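Local coordinates for squalene synthase HpnC (Alicyclobacillus acidocaldarius subsp. acidocaldarius, PDB 4HD1), which probably acts as a squalene synthase, a transferase of the squalene/phytoene synthase family that joins prenyl diphosphates, at residues P102-D116 against D130-L142. Residues are numbered along the deposited sequence; the frame is centred on the assembly and turned at random.
Sequences PMEPFLRLIEANRRD and DYCRYSADPVGRL
Asp130 opens the contact with a salt bridge, its OD1 2.7 Å from Arg115 NH2 and near the guanidinium plane, while its OD2 pairs with Arg133; a long ion pair from Arg115 to Glu111, which is also bridged to Arg114, extends the network. The Tyr131 ring turns its edge to Arg115 CB and to Ala112 O, and its OH comes 3.0 Å from Asp116 OD1, an oxygen hydrogen-bonded to Tyr184. Arg133 brings NH2 to 3.4 Å from Arg108 NH2, two like charges probably eased by Asp130 and by Glu104, which lies over one face of the Arg108 guanidinium. Tyr134 fits as a knob among Arg108, Glu111, Ala112 and Arg115. Bends at chi2 (-78°) and chi3 (-90°) fold Arg115 back over one face of this ring, an off-centre cation-pi contact with CZ 4.0 Å from the Tyr134 ring centroid, while the CG atoms of Glu111 and Arg108 come in obliquely. A leucine in place of Tyr134 would probably cost Arg115 its aromatic bed and let its guanidinium swing away from Asp130. Where the CA atoms of the two segments come nearest, at Pro105 and Pro138, Pro138 CB lies 3.8 Å from Pro105 CB and also packs on Leu109 CG. Arg141 leans its CB toward the Pro105 ring, and its NH2 forms a salt bridge with Asp159. Leu142 forks at Phe106: CD1 sits over the ring face, 4.1 Å from the ring centroid, in a CH-pi contact, and Leu142 CD2 reaches Phe106 CE2 at 3.5 Å. Segments 104-116 and 137-142 run roughly antiparallel, at 156°, in the all-alpha fold of the squalene/phytoene synthase family, with helix 125-135 giving way to helix 137-146 at Ala136; helix 41-56 packs on Leu109, Val139 and Leu142, helix 65-81 meets Leu107 and Arg114, and helix 152-172 backs Tyr131 and Asp137.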
loop_
_atom_site.group_PDB
_atom_site.type_symbol
_atom_site.label_atom_id
_atom_site.label_comp_id
_atom_site.label_asym_id
_atom_site.label_seq_id
_atom_site.Cartn_x
_atom_site.Cartn_y
_atom_site.Cartn_z
ATOM N N PRO A 102 -16.410 -2.806 -0.357
ATOM C CA PRO A 102 -16.398 -4.227 -0.712
ATOM C C PRO A 102 -15.367 -5.006 0.112
ATOM O O PRO A 102 -14.435 -4.408 0.655
ATOM C CB PRO A 102 -15.994 -4.208 -2.192
ATOM C CG PRO A 102 -15.149 -2.990 -2.314
ATOM C CD PRO A 102 -15.778 -1.976 -1.400
HETATM N N MSE A 103 -15.533 -6.324 0.188
HETATM C CA MSE A 103 -14.655 -7.172 0.993
HETATM C C MSE A 103 -13.302 -7.477 0.339
HETATM O O MSE A 103 -12.290 -7.596 1.030
HETATM C CB MSE A 103 -15.359 -8.478 1.330
HETATM C CG MSE A 103 -14.982 -9.051 2.673
HETATM SE SE MSE A 103 -15.616 -10.882 2.825
HETATM C CE MSE A 103 -16.362 -10.823 4.613
ATOM N N GLU A 104 -13.290 -7.595 -0.986
ATOM C CA GLU A 104 -12.094 -8.035 -1.717
ATOM C C GLU A 104 -10.783 -7.297 -1.357
ATOM O O GLU A 104 -9.754 -7.944 -1.161
ATOM C CB GLU A 104 -12.334 -8.024 -3.237
ATOM C CG GLU A 104 -11.220 -8.689 -4.036
ATOM C CD GLU A 104 -11.343 -8.482 -5.537
ATOM O OE1 GLU A 104 -11.671 -7.356 -5.982
ATOM O OE2 GLU A 104 -11.092 -9.451 -6.281
ATOM N N PRO A 105 -10.811 -5.952 -1.270
ATOM C CA PRO A 105 -9.540 -5.285 -0.955
ATOM C C PRO A 105 -8.964 -5.659 0.408
ATOM O O PRO A 105 -7.745 -5.772 0.540
ATOM C CB PRO A 105 -9.902 -3.799 -0.991
ATOM C CG PRO A 105 -11.099 -3.727 -1.878
ATOM C CD PRO A 105 -11.872 -4.981 -1.599
ATOM N N PHE A 106 -9.828 -5.849 1.404
ATOM C CA PHE A 106 -9.382 -6.276 2.731
ATOM C C PHE A 106 -8.744 -7.665 2.681
ATOM O O PHE A 106 -7.654 -7.866 3.228
ATOM C CB PHE A 106 -10.537 -6.258 3.726
ATOM C CG PHE A 106 -11.044 -4.882 4.036
ATOM C CD1 PHE A 106 -10.392 -4.078 4.964
ATOM C CD2 PHE A 106 -12.179 -4.388 3.402
ATOM C CE1 PHE A 106 -10.859 -2.804 5.249
ATOM C CE2 PHE A 106 -12.653 -3.121 3.688
ATOM C CZ PHE A 106 -11.992 -2.325 4.612
ATOM N N LEU A 107 -9.419 -8.603 2.011
ATOM C CA LEU A 107 -8.895 -9.960 1.807
ATOM C C LEU A 107 -7.585 -9.972 1.014
ATOM O O LEU A 107 -6.761 -10.855 1.199
ATOM C CB LEU A 107 -9.925 -10.852 1.103
ATOM C CG LEU A 107 -11.238 -11.191 1.814
ATOM C CD1 LEU A 107 -12.215 -11.827 0.834
ATOM C CD2 LEU A 107 -11.014 -12.103 3.011
ATOM N N ARG A 108 -7.397 -8.995 0.133
ATOM C CA ARG A 108 -6.168 -8.918 -0.659
ATOM C C ARG A 108 -4.981 -8.421 0.154
ATOM O O ARG A 108 -3.856 -8.886 -0.032
ATOM C CB ARG A 108 -6.371 -8.081 -1.917
ATOM C CG ARG A 108 -7.111 -8.858 -2.980
ATOM C CD ARG A 108 -7.260 -8.084 -4.270
ATOM N NE ARG A 108 -7.687 -8.980 -5.340
ATOM C CZ ARG A 108 -8.002 -8.590 -6.571
ATOM N NH1 ARG A 108 -7.944 -7.307 -6.907
ATOM N NH2 ARG A 108 -8.379 -9.487 -7.469
ATOM N N LEU A 109 -5.241 -7.491 1.064
ATOM C CA LEU A 109 -4.207 -6.994 1.964
ATOM C C LEU A 109 -3.718 -8.087 2.900
ATOM O O LEU A 109 -2.531 -8.130 3.237
ATOM C CB LEU A 109 -4.721 -5.802 2.766
ATOM C CG LEU A 109 -4.791 -4.519 1.948
ATOM C CD1 LEU A 109 -5.729 -3.524 2.614
ATOM C CD2 LEU A 109 -3.397 -3.934 1.732
ATOM N N ILE A 110 -4.646 -8.953 3.314
ATOM C CA ILE A 110 -4.341 -10.132 4.131
ATOM C C ILE A 110 -3.491 -11.108 3.319
ATOM O O ILE A 110 -2.479 -11.610 3.804
ATOM C CB ILE A 110 -5.633 -10.813 4.658
ATOM C CG1 ILE A 110 -6.246 -9.970 5.783
ATOM C CG2 ILE A 110 -5.358 -12.237 5.140
ATOM C CD1 ILE A 110 -7.619 -10.421 6.232
ATOM N N GLU A 111 -3.909 -11.347 2.077
ATOM C CA GLU A 111 -3.190 -12.209 1.143
ATOM C C GLU A 111 -1.794 -11.675 0.804
ATOM O O GLU A 111 -0.879 -12.460 0.588
ATOM C CB GLU A 111 -4.028 -12.429 -0.128
ATOM C CG GLU A 111 -3.365 -13.244 -1.238
ATOM C CD GLU A 111 -3.258 -14.732 -0.936
ATOM O OE1 GLU A 111 -3.722 -15.178 0.140
ATOM O OE2 GLU A 111 -2.702 -15.462 -1.788
ATOM N N ALA A 112 -1.632 -10.350 0.780
ATOM C CA ALA A 112 -0.330 -9.730 0.506
ATOM C C ALA A 112 0.744 -10.227 1.469
ATOM O O ALA A 112 1.881 -10.473 1.070
ATOM C CB ALA A 112 -0.429 -8.214 0.569
ATOM N N ASN A 113 0.365 -10.369 2.734
ATOM C CA ASN A 113 1.240 -10.906 3.767
ATOM C C ASN A 113 1.647 -12.362 3.469
ATOM O O ASN A 113 2.813 -12.726 3.637
ATOM C CB ASN A 113 0.557 -10.777 5.135
ATOM C CG ASN A 113 1.476 -11.118 6.292
ATOM O OD1 ASN A 113 1.902 -12.263 6.457
ATOM N ND2 ASN A 113 1.766 -10.122 7.120
ATOM N N ARG A 114 0.697 -13.177 3.008
ATOM C CA ARG A 114 0.990 -14.561 2.607
ATOM C C ARG A 114 1.907 -14.607 1.384
ATOM O O ARG A 114 2.755 -15.494 1.285
ATOM C CB ARG A 114 -0.288 -15.351 2.315
ATOM C CG ARG A 114 -1.275 -15.418 3.468
ATOM C CD ARG A 114 -2.443 -16.339 3.143
ATOM N NE ARG A 114 -3.466 -16.318 4.188
ATOM C CZ ARG A 114 -4.656 -15.728 4.071
ATOM N NH1 ARG A 114 -5.001 -15.105 2.946
ATOM N NH2 ARG A 114 -5.511 -15.766 5.084
ATOM N N ARG A 115 1.731 -13.657 0.461
ATOM C CA ARG A 115 2.580 -13.561 -0.733
ATOM C C ARG A 115 4.013 -13.220 -0.345
ATOM O O ARG A 115 4.958 -13.767 -0.907
ATOM C CB ARG A 115 2.058 -12.513 -1.726
ATOM C CG ARG A 115 0.575 -12.603 -2.033
ATOM C CD ARG A 115 0.249 -13.719 -2.999
ATOM N NE ARG A 115 0.295 -13.226 -4.371
ATOM C CZ ARG A 115 -0.562 -13.586 -5.318
ATOM N NH1 ARG A 115 -1.542 -14.437 -5.047
ATOM N NH2 ARG A 115 -0.442 -13.086 -6.533
ATOM N N ASP A 116 4.159 -12.318 0.625
ATOM C CA ASP A 116 5.470 -11.916 1.128
ATOM C C ASP A 116 6.182 -13.069 1.843
ATOM O O ASP A 116 7.406 -13.141 1.816
ATOM C CB ASP A 116 5.335 -10.710 2.059
ATOM C CG ASP A 116 6.354 -9.609 1.767
ATOM O OD1 ASP A 116 6.658 -9.335 0.582
ATOM O OD2 ASP A 116 6.836 -8.988 2.735
ATOM N N ASP A 130 1.997 -8.317 -10.116
ATOM C CA ASP A 130 0.974 -9.138 -9.473
ATOM C C ASP A 130 0.979 -9.022 -7.942
ATOM O O ASP A 130 -0.082 -8.990 -7.316
ATOM C CB ASP A 130 1.090 -10.597 -9.899
ATOM C CG ASP A 130 -0.242 -11.303 -9.888
ATOM O OD1 ASP A 130 -0.437 -12.191 -9.033
ATOM O OD2 ASP A 130 -1.105 -10.948 -10.723
ATOM N N TYR A 131 2.172 -8.954 -7.352
ATOM C CA TYR A 131 2.304 -8.715 -5.917
ATOM C C TYR A 131 1.663 -7.380 -5.529
ATOM O O TYR A 131 0.918 -7.305 -4.547
ATOM C CB TYR A 131 3.775 -8.760 -5.484
ATOM C CG TYR A 131 4.017 -8.348 -4.042
ATOM C CD1 TYR A 131 3.386 -9.012 -2.988
ATOM C CD2 TYR A 131 4.890 -7.301 -3.736
ATOM C CE1 TYR A 131 3.604 -8.633 -1.670
ATOM C CE2 TYR A 131 5.122 -6.918 -2.420
ATOM C CZ TYR A 131 4.476 -7.584 -1.393
ATOM O OH TYR A 131 4.701 -7.211 -0.085
ATOM N N CYS A 132 1.945 -6.341 -6.318
ATOM C CA CYS A 132 1.379 -5.004 -6.106
ATOM C C CYS A 132 -0.146 -4.980 -6.072
ATOM O O CYS A 132 -0.732 -4.162 -5.362
ATOM C CB CYS A 132 1.896 -4.029 -7.158
ATOM S SG CYS A 132 3.654 -3.673 -6.973
ATOM N N ARG A 133 -0.780 -5.883 -6.824
ATOM C CA ARG A 133 -2.241 -6.018 -6.813
ATOM C C ARG A 133 -2.798 -6.419 -5.439
ATOM O O ARG A 133 -4.006 -6.312 -5.200
ATOM C CB ARG A 133 -2.706 -7.006 -7.884
ATOM C CG ARG A 133 -2.612 -6.463 -9.305
ATOM C CD ARG A 133 -2.886 -7.530 -10.357
ATOM N NE ARG A 133 -4.239 -8.074 -10.247
ATOM C CZ ARG A 133 -4.547 -9.244 -9.690
ATOM N NH1 ARG A 133 -3.594 -10.024 -9.191
ATOM N NH2 ARG A 133 -5.812 -9.639 -9.637
ATOM N N TYR A 134 -1.917 -6.868 -4.543
ATOM C CA TYR A 134 -2.321 -7.302 -3.204
ATOM C C TYR A 134 -1.792 -6.373 -2.128
ATOM O O TYR A 134 -2.475 -6.120 -1.140
ATOM C CB TYR A 134 -1.886 -8.756 -2.932
ATOM C CG TYR A 134 -2.568 -9.741 -3.854
ATOM C CD1 TYR A 134 -3.760 -10.368 -3.483
ATOM C CD2 TYR A 134 -2.043 -10.016 -5.119
ATOM C CE1 TYR A 134 -4.403 -11.249 -4.341
ATOM C CE2 TYR A 134 -2.676 -10.895 -5.982
ATOM C CZ TYR A 134 -3.849 -11.509 -5.589
ATOM O OH TYR A 134 -4.468 -12.381 -6.448
ATOM N N SER A 135 -0.582 -5.863 -2.327
ATOM C CA SER A 135 0.074 -5.042 -1.318
ATOM C C SER A 135 -0.228 -3.554 -1.448
ATOM O O SER A 135 -0.233 -2.845 -0.448
ATOM C CB SER A 135 1.586 -5.260 -1.354
ATOM O OG SER A 135 2.080 -5.124 -2.674
ATOM N N ALA A 136 -0.476 -3.077 -2.665
ATOM C CA ALA A 136 -0.568 -1.634 -2.905
ATOM C C ALA A 136 -1.943 -1.200 -3.369
ATOM O O ALA A 136 -2.568 -0.348 -2.729
ATOM C CB ALA A 136 0.497 -1.187 -3.899
ATOM N N ASP A 137 -2.407 -1.787 -4.474
ATOM C CA ASP A 137 -3.722 -1.463 -5.061
ATOM C C ASP A 137 -4.901 -1.424 -4.070
ATOM O O ASP A 137 -5.744 -0.535 -4.173
ATOM C CB ASP A 137 -4.080 -2.430 -6.196
ATOM C CG ASP A 137 -3.126 -2.347 -7.380
ATOM O OD1 ASP A 137 -2.150 -1.552 -7.336
ATOM O OD2 ASP A 137 -3.368 -3.092 -8.363
ATOM N N PRO A 138 -4.985 -2.390 -3.123
ATOM C CA PRO A 138 -6.211 -2.367 -2.319
ATOM C C PRO A 138 -6.403 -1.099 -1.469
ATOM O O PRO A 138 -7.542 -0.703 -1.237
ATOM C CB PRO A 138 -6.085 -3.622 -1.451
ATOM C CG PRO A 138 -5.215 -4.537 -2.253
ATOM C CD PRO A 138 -4.199 -3.614 -2.867
ATOM N N VAL A 139 -5.312 -0.456 -1.045
ATOM C CA VAL A 139 -5.398 0.787 -0.263
ATOM C C VAL A 139 -6.116 1.875 -1.064
ATOM O O VAL A 139 -7.083 2.498 -0.577
ATOM C CB VAL A 139 -4.007 1.299 0.165
ATOM C CG1 VAL A 139 -4.153 2.503 1.088
ATOM C CG2 VAL A 139 -3.215 0.196 0.866
ATOM N N GLY A 140 -5.637 2.087 -2.294
ATOM C CA GLY A 140 -6.220 3.042 -3.226
ATOM C C GLY A 140 -7.697 2.804 -3.449
ATOM O O GLY A 140 -8.490 3.745 -3.434
ATOM N N ARG A 141 -8.071 1.541 -3.632
ATOM C CA ARG A 141 -9.475 1.171 -3.837
ATOM C C ARG A 141 -10.381 1.515 -2.642
ATOM O O ARG A 141 -11.499 2.022 -2.825
ATOM C CB ARG A 141 -9.582 -0.306 -4.221
ATOM C CG ARG A 141 -8.966 -0.583 -5.585
ATOM C CD ARG A 141 -9.050 -2.039 -6.011
ATOM N NE ARG A 141 -8.681 -2.147 -7.419
ATOM C CZ ARG A 141 -9.093 -3.105 -8.246
ATOM N NH1 ARG A 141 -9.888 -4.076 -7.815
ATOM N NH2 ARG A 141 -8.705 -3.089 -9.514
ATOM N N LEU A 142 -9.885 1.254 -1.430
ATOM C CA LEU A 142 -10.597 1.602 -0.200
ATOM C C LEU A 142 -10.713 3.117 -0.007
ATOM O O LEU A 142 -11.751 3.607 0.442
ATOM C CB LEU A 142 -9.940 0.945 1.022
ATOM C CG LEU A 142 -9.969 -0.589 1.058
ATOM C CD1 LEU A 142 -9.103 -1.140 2.178
ATOM C CD2 LEU A 142 -11.393 -1.130 1.145
#